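Local coordinates for protein CaaX farnesyltransferase alpha subunit Ram2 (Aspergillus fumigatus, PDB 4LNB) that is the alpha subunit of a heterodimeric prenyltransferase that probably attaches farnesyl or geranylgeranyl groups to CAAX proteins, at residues Thr89-Arg94 and Tyr123-His128. The protein carries 1 engineered substitution. Residues are numbered along the deposited sequence; the frame is centred on the assembly and turned at random.
Sequences TVWIYR and YQIWHH. With ED5 (tert-butyl 4-({(2-{(4-cyanophenyl)[(1-methyl-1H-imidazol-5-yl)methyl]amino}ethyl)[(2-methylphenyl)sulfonyl]amino}methyl)piperidine-1-carboxylate), chain H.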
ATOM      1  N   THR A  89       2.288 -21.031   1.631  1.00 11.04           N
ATOM      2  CA  THR A  89       3.086 -22.155   1.155  1.00 14.57           C
ATOM      3  C   THR A  89       2.223 -23.299   0.617  1.00 13.83           C
ATOM      4  O   THR A  89       2.538 -23.894  -0.415  1.00 13.16           O
ATOM      5  CB  THR A  89       4.023 -22.688   2.263  1.00 18.06           C
ATOM      6  OG1 THR A  89       4.952 -21.663   2.636  1.00 14.47           O
ATOM      7  CG2 THR A  89       4.798 -23.906   1.784  1.00 17.75           C
ATOM      8  N   VAL A  90       1.128 -23.600   1.308  1.00 12.46           N
ATOM      9  CA  VAL A  90       0.315 -24.753   0.926  1.00 12.66           C
ATOM     10  C   VAL A  90      -0.392 -24.532  -0.418  1.00 13.97           C
ATOM     11  O   VAL A  90      -0.548 -25.468  -1.198  1.00 13.31           O
ATOM     12  CB  VAL A  90      -0.683 -25.170   2.043  1.00 17.36           C
ATOM     13  CG1 VAL A  90      -1.868 -24.224   2.112  1.00 23.06           C
ATOM     14  CG2 VAL A  90      -1.157 -26.593   1.821  1.00 23.72           C
ATOM     15  N   TRP A  91      -0.791 -23.292  -0.695  1.00 11.67           N
ATOM     16  CA  TRP A  91      -1.438 -22.964  -1.964  1.00 11.58           C
ATOM     17  C   TRP A  91      -0.494 -23.182  -3.137  1.00 11.29           C
ATOM     18  O   TRP A  91      -0.873 -23.741  -4.166  1.00 14.11           O
ATOM     19  CB  TRP A  91      -1.922 -21.511  -1.973  1.00 11.87           C
ATOM     20  CG  TRP A  91      -3.179 -21.281  -1.198  1.00 14.57           C
ATOM     21  CD1 TRP A  91      -3.297 -20.640   0.002  1.00 14.75           C
ATOM     22  CD2 TRP A  91      -4.503 -21.689  -1.568  1.00 13.42           C
ATOM     23  NE1 TRP A  91      -4.611 -20.624   0.402  1.00 13.49           N
ATOM     24  CE2 TRP A  91      -5.371 -21.263  -0.543  1.00 13.94           C
ATOM     25  CE3 TRP A  91      -5.037 -22.374  -2.665  1.00 12.76           C
ATOM     26  CZ2 TRP A  91      -6.745 -21.492  -0.584  1.00 15.72           C
ATOM     27  CZ3 TRP A  91      -6.403 -22.605  -2.703  1.00 18.44           C
ATOM     28  CH2 TRP A  91      -7.240 -22.166  -1.669  1.00 18.32           C
ATOM     29  N   ILE A  92       0.741 -22.727  -2.973  1.00 12.78           N
ATOM     30  CA  ILE A  92       1.744 -22.859  -4.019  1.00 15.65           C
ATOM     31  C   ILE A  92       2.114 -24.318  -4.262  1.00 12.85           C
ATOM     32  O   ILE A  92       2.259 -24.751  -5.406  1.00 15.79           O
ATOM     33  CB  ILE A  92       2.990 -22.028  -3.684  1.00 16.70           C
ATOM     34  CG1 ILE A  92       2.609 -20.548  -3.665  1.00 20.79           C
ATOM     35  CG2 ILE A  92       4.112 -22.296  -4.683  1.00 18.16           C
ATOM     36  CD1 ILE A  92       3.774 -19.636  -3.728  1.00 23.89           C
ATOM     37  N   TYR A  93       2.245 -25.080  -3.183  1.00 13.57           N
ATOM     38  CA  TYR A  93       2.547 -26.503  -3.302  1.00 12.85           C
ATOM     39  C   TYR A  93       1.373 -27.247  -3.941  1.00 13.10           C
ATOM     40  O   TYR A  93       1.570 -28.154  -4.749  1.00 15.59           O
ATOM     41  CB  TYR A  93       2.897 -27.095  -1.933  1.00 15.47           C
ATOM     42  CG  TYR A  93       3.193 -28.578  -1.952  1.00 20.68           C
ATOM     43  CD1 TYR A  93       4.226 -29.095  -2.722  1.00 27.85           C
ATOM     44  CD2 TYR A  93       2.447 -29.460  -1.182  1.00 23.46           C
ATOM     45  CE1 TYR A  93       4.498 -30.458  -2.734  1.00 29.17           C
ATOM     46  CE2 TYR A  93       2.710 -30.812  -1.184  1.00 32.44           C
ATOM     47  CZ  TYR A  93       3.735 -31.308  -1.962  1.00 32.15           C
ATOM     48  OH  TYR A  93       3.987 -32.659  -1.956  1.00 38.76           O
ATOM     49  N   ARG A  94       0.154 -26.849  -3.589  1.00 14.86           N
ATOM     50  CA  ARG A  94      -1.042 -27.448  -4.175  1.00 13.96           C
ATOM     51  C   ARG A  94      -1.079 -27.255  -5.691  1.00 13.91           C
ATOM     52  O   ARG A  94      -1.440 -28.166  -6.433  1.00 13.77           O
ATOM     53  CB  ARG A  94      -2.312 -26.871  -3.543  1.00 15.57           C
ATOM     54  CG  ARG A  94      -3.597 -27.459  -4.105  1.00 14.99           C
ATOM     55  CD  ARG A  94      -4.838 -26.886  -3.425  1.00 16.87           C
ATOM     56  NE  ARG A  94      -6.062 -27.442  -3.997  1.00 15.89           N
ATOM     57  CZ  ARG A  94      -6.668 -28.537  -3.547  1.00 17.50           C
ATOM     58  NH1 ARG A  94      -6.169 -29.194  -2.509  1.00 15.26           N
ATOM     59  NH2 ARG A  94      -7.775 -28.978  -4.133  1.00 19.06           N
ATOM     60  N   TYR A 123      -6.868 -13.175  -0.207  1.00 11.92           N
ATOM     61  CA  TYR A 123      -6.304 -12.864  -1.523  1.00 15.63           C
ATOM     62  C   TYR A 123      -5.467 -14.000  -2.126  1.00 14.96           C
ATOM     63  O   TYR A 123      -5.273 -14.056  -3.341  1.00 12.29           O
ATOM     64  CB  TYR A 123      -5.499 -11.560  -1.486  1.00 19.06           C
ATOM     65  CG  TYR A 123      -4.275 -11.596  -0.596  1.00 23.80           C
ATOM     66  CD1 TYR A 123      -3.058 -12.064  -1.078  1.00 27.69           C
ATOM     67  CD2 TYR A 123      -4.333 -11.149   0.719  1.00 28.80           C
ATOM     68  CE1 TYR A 123      -1.936 -12.095  -0.273  1.00 33.32           C
ATOM     69  CE2 TYR A 123      -3.212 -11.177   1.534  1.00 28.78           C
ATOM     70  CZ  TYR A 123      -2.017 -11.650   1.031  1.00 33.24           C
ATOM     71  OH  TYR A 123      -0.894 -11.682   1.828  1.00 39.86           O
ATOM     72  N   GLN A 124      -4.967 -14.895  -1.278  1.00 14.19           N
ATOM     73  CA  GLN A 124      -4.163 -16.026  -1.737  0.61 13.39           C
ATOM     74  C   GLN A 124      -4.945 -16.903  -2.714  1.00 12.81           C
ATOM     75  O   GLN A 124      -4.394 -17.407  -3.693  1.00 11.71           O
ATOM     76  CB  GLN A 124      -3.683 -16.865  -0.549  0.61 16.19           C
ATOM     77  CG  GLN A 124      -2.713 -16.145   0.385  0.61 19.14           C
ATOM     78  CD  GLN A 124      -3.412 -15.372   1.491  0.61 19.82           C
ATOM     79  OE1 GLN A 124      -4.613 -15.112   1.425  0.61 17.70           O
ATOM     80  NE2 GLN A 124      -2.657 -15.006   2.523  0.61 22.66           N
ATOM     81  N   ILE A 125      -6.230 -17.078  -2.427  1.00 10.83           N
ATOM     82  CA  ILE A 125      -7.157 -17.829  -3.268  1.00 14.36           C
ATOM     83  C   ILE A 125      -7.178 -17.279  -4.697  1.00 13.22           C
ATOM     84  O   ILE A 125      -7.314 -18.029  -5.666  1.00 11.70           O
ATOM     85  CB  ILE A 125      -8.585 -17.748  -2.675  1.00 15.81           C
ATOM     86  CG1 ILE A 125      -8.676 -18.548  -1.375  1.00 18.14           C
ATOM     87  CG2 ILE A 125      -9.628 -18.247  -3.658  1.00 24.13           C
ATOM     88  CD1 ILE A 125      -9.930 -18.244  -0.571  1.00 17.34           C
ATOM     89  N   TRP A 126      -7.035 -15.964  -4.823  1.00 11.40           N
ATOM     90  CA  TRP A 126      -7.171 -15.318  -6.122  1.00  9.21           C
ATOM     91  C   TRP A 126      -5.891 -15.322  -6.961  1.00 13.72           C
ATOM     92  O   TRP A 126      -5.958 -15.334  -8.191  1.00 13.11           O
ATOM     93  CB  TRP A 126      -7.819 -13.931  -5.973  1.00  8.74           C
ATOM     94  CG  TRP A 126      -9.241 -14.117  -5.546  1.00 10.97           C
ATOM     95  CD1 TRP A 126      -9.707 -14.250  -4.265  1.00  9.59           C
ATOM     96  CD2 TRP A 126     -10.373 -14.285  -6.403  1.00  9.42           C
ATOM     97  NE1 TRP A 126     -11.064 -14.458  -4.276  1.00 10.59           N
ATOM     98  CE2 TRP A 126     -11.498 -14.485  -5.577  1.00 10.06           C
ATOM     99  CE3 TRP A 126     -10.550 -14.273  -7.792  1.00  9.27           C
ATOM    100  CZ2 TRP A 126     -12.780 -14.669  -6.094  1.00 11.16           C
ATOM    101  CZ3 TRP A 126     -11.825 -14.457  -8.301  1.00  9.55           C
ATOM    102  CH2 TRP A 126     -12.921 -14.650  -7.454  1.00 12.44           C
ATOM    103  N   HIS A 127      -4.730 -15.353  -6.310  1.00 11.17           N
ATOM    104  CA  HIS A 127      -3.508 -15.647  -7.052  1.00 11.03           C
ATOM    105  C   HIS A 127      -3.532 -17.089  -7.561  1.00  9.68           C
ATOM    106  O   HIS A 127      -3.137 -17.367  -8.695  1.00 10.41           O
ATOM    107  CB  HIS A 127      -2.252 -15.430  -6.214  1.00 14.76           C
ATOM    108  CG  HIS A 127      -0.997 -15.823  -6.930  1.00 14.51           C
ATOM    109  ND1 HIS A 127      -0.514 -15.123  -8.014  1.00 13.41           N
ATOM    110  CD2 HIS A 127      -0.152 -16.864  -6.747  1.00 12.51           C
ATOM    111  CE1 HIS A 127       0.586 -15.707  -8.457  1.00 14.06           C
ATOM    112  NE2 HIS A 127       0.830 -16.762  -7.701  1.00 14.42           N
ATOM    113  N   HIS A 128      -3.998 -18.000  -6.710  1.00 10.52           N
ATOM    114  CA  HIS A 128      -4.122 -19.408  -7.068  1.00 10.99           C
ATOM    115  C   HIS A 128      -5.007 -19.551  -8.297  1.00 13.30           C
ATOM    116  O   HIS A 128      -4.695 -20.309  -9.215  1.00 11.09           O
ATOM    117  CB  HIS A 128      -4.718 -20.200  -5.898  1.00 10.26           C
ATOM    118  CG  HIS A 128      -4.736 -21.682  -6.111  1.00 11.01           C
ATOM    119  ND1 HIS A 128      -3.589 -22.445  -6.126  1.00 14.93           N
ATOM    120  CD2 HIS A 128      -5.763 -22.543  -6.309  1.00 12.77           C
ATOM    121  CE1 HIS A 128      -3.906 -23.712  -6.328  1.00 16.25           C
ATOM    122  NE2 HIS A 128      -5.220 -23.799  -6.439  1.00 16.38           N
TER
HETATM  123  OAG ED5 H 603      -6.798  -8.644  14.203  1.00 52.33           O
HETATM  124  CBE ED5 H 603      -5.930  -9.275  13.640  1.00 51.71           C
HETATM  125  OBD ED5 H 603      -5.732 -10.638  13.980  1.00 58.87           O
HETATM  126  CBP ED5 H 603      -6.737 -11.651  13.816  1.00 61.06           C
HETATM  127  CAC ED5 H 603      -6.065 -12.944  13.550  1.00 60.85           C
HETATM  128  CAD ED5 H 603      -7.576 -11.798  15.033  1.00 62.40           C
HETATM  129  CAE ED5 H 603      -7.640 -11.305  12.624  1.00 60.50           C
HETATM  130  NBL ED5 H 603      -5.398  -8.755  12.359  1.00 44.44           N
HETATM  131  CAX ED5 H 603      -5.902  -7.513  11.755  1.00 42.25           C
HETATM  132  CAV ED5 H 603      -4.800  -6.569  11.376  1.00 38.40           C
HETATM  133  CAW ED5 H 603      -4.345  -9.413  11.591  1.00 40.56           C
HETATM  134  CAU ED5 H 603      -3.246  -8.472  11.170  1.00 38.13           C
HETATM  135  CBK ED5 H 603      -3.743  -7.211  10.561  1.00 34.79           C
HETATM  136  CBB ED5 H 603      -4.271  -7.489   9.136  1.00 32.93           C
HETATM  137  NBN ED5 H 603      -3.303  -8.168   8.175  1.00 35.36           N
HETATM  138  SBQ ED5 H 603      -4.113  -9.163   7.092  1.00 47.95           S
HETATM  139  OAI ED5 H 603      -3.401  -9.274   5.845  1.00 49.22           O
HETATM  140  OAH ED5 H 603      -5.422  -8.626   6.828  1.00 45.56           O
HETATM  141  CBJ ED5 H 603      -4.319 -10.768   7.845  1.00 49.31           C
HETATM  142  CAN ED5 H 603      -5.619 -11.223   8.100  1.00 48.20           C
HETATM  143  CAL ED5 H 603      -5.834 -12.494   8.704  1.00 48.73           C
HETATM  144  CAK ED5 H 603      -4.746 -13.292   9.048  1.00 48.36           C
HETATM  145  CAM ED5 H 603      -3.448 -12.845   8.801  1.00 48.64           C
HETATM  146  CBF ED5 H 603      -3.226 -11.573   8.197  1.00 48.82           C
HETATM  147  CAA ED5 H 603      -1.821 -11.134   7.951  1.00 47.63           C
HETATM  148  CAZ ED5 H 603      -2.338  -7.187   7.514  1.00 29.67           C
HETATM  149  CAY ED5 H 603      -2.881  -5.867   6.901  1.00 25.84           C
HETATM  150  NBM ED5 H 603      -3.759  -5.952   5.731  1.00 21.55           N
HETATM  151  CBH ED5 H 603      -3.213  -6.444   4.422  1.00 21.64           C
HETATM  152  CAQ ED5 H 603      -4.089  -6.843   3.406  1.00 19.32           C
HETATM  153  CAO ED5 H 603      -3.569  -7.308   2.186  1.00 21.13           C
HETATM  154  CAR ED5 H 603      -1.818  -6.507   4.225  1.00 23.82           C
HETATM  155  CAP ED5 H 603      -1.302  -6.969   3.013  1.00 25.28           C
HETATM  156  CBG ED5 H 603      -2.176  -7.368   1.993  1.00 27.81           C
HETATM  157  CAJ ED5 H 603      -1.622  -7.864   0.708  1.00 34.03           C
HETATM  158  NAF ED5 H 603      -1.123  -8.333  -0.423  1.00 39.49           N
HETATM  159  CBA ED5 H 603      -5.176  -5.549   5.831  1.00 19.26           C
HETATM  160  CBI ED5 H 603      -5.414  -4.064   6.087  1.00 14.26           C
HETATM  161  CAS ED5 H 603      -5.605  -3.448   7.323  1.00 13.43           C
HETATM  162  NBC ED5 H 603      -5.769  -2.142   7.094  1.00 11.06           N
HETATM  163  CAT ED5 H 603      -5.674  -1.932   5.785  1.00  9.75           C
HETATM  164  NBO ED5 H 603      -5.456  -3.107   5.167  1.00 13.49           N
HETATM  165  CAB ED5 H 603      -5.304  -3.296   3.729  1.00 13.99           C
HETATM  166  O   HOH W   1      -1.111 -20.963  -5.902  1.00 22.02           O
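W91 of helix 88-100 reaches over to helix 124-133 and packs its indole across Q124, I125 and H128. The two helix segments run nearly parallel, 10.2 Å apart at closest approach, a gap that suits a residue as large as tryptophan. With CG anti to its carbonyl carbon (chi1 -77°), W91 sets CE3 over one face of the H128 imidazole, 3.5 Å from CG of H128; the planes are inclined by 55°. Farther along the indole, CZ2 meets CG1 of I125, a branched apolar flank, at 3.6 Å, and CD1 lies 3.8 Å from CB of Q124. NE1 of W91 hydrogen-bonds to the carbonyl of P85.

CG of H128 stands anti to its own N (chi1 -173°), carrying the ring toward W91. Histidine offers a flat face and two polar nitrogens: ND1 meets a water in the ring plane at 2.9 Å, which also donates weakly to O of W91, while NE2 hydrogen-bonds to OE2 of E108. OE1 of E108 forms a salt bridge with NH2 of R94, so one carboxylate ties both helices to helix 105-118. This helix-on-helix packing joins successive alpha-subunit repeats: the indole supplies most of helix 88-100's surface here, and the two H128 bonds should limit imidazole rotation.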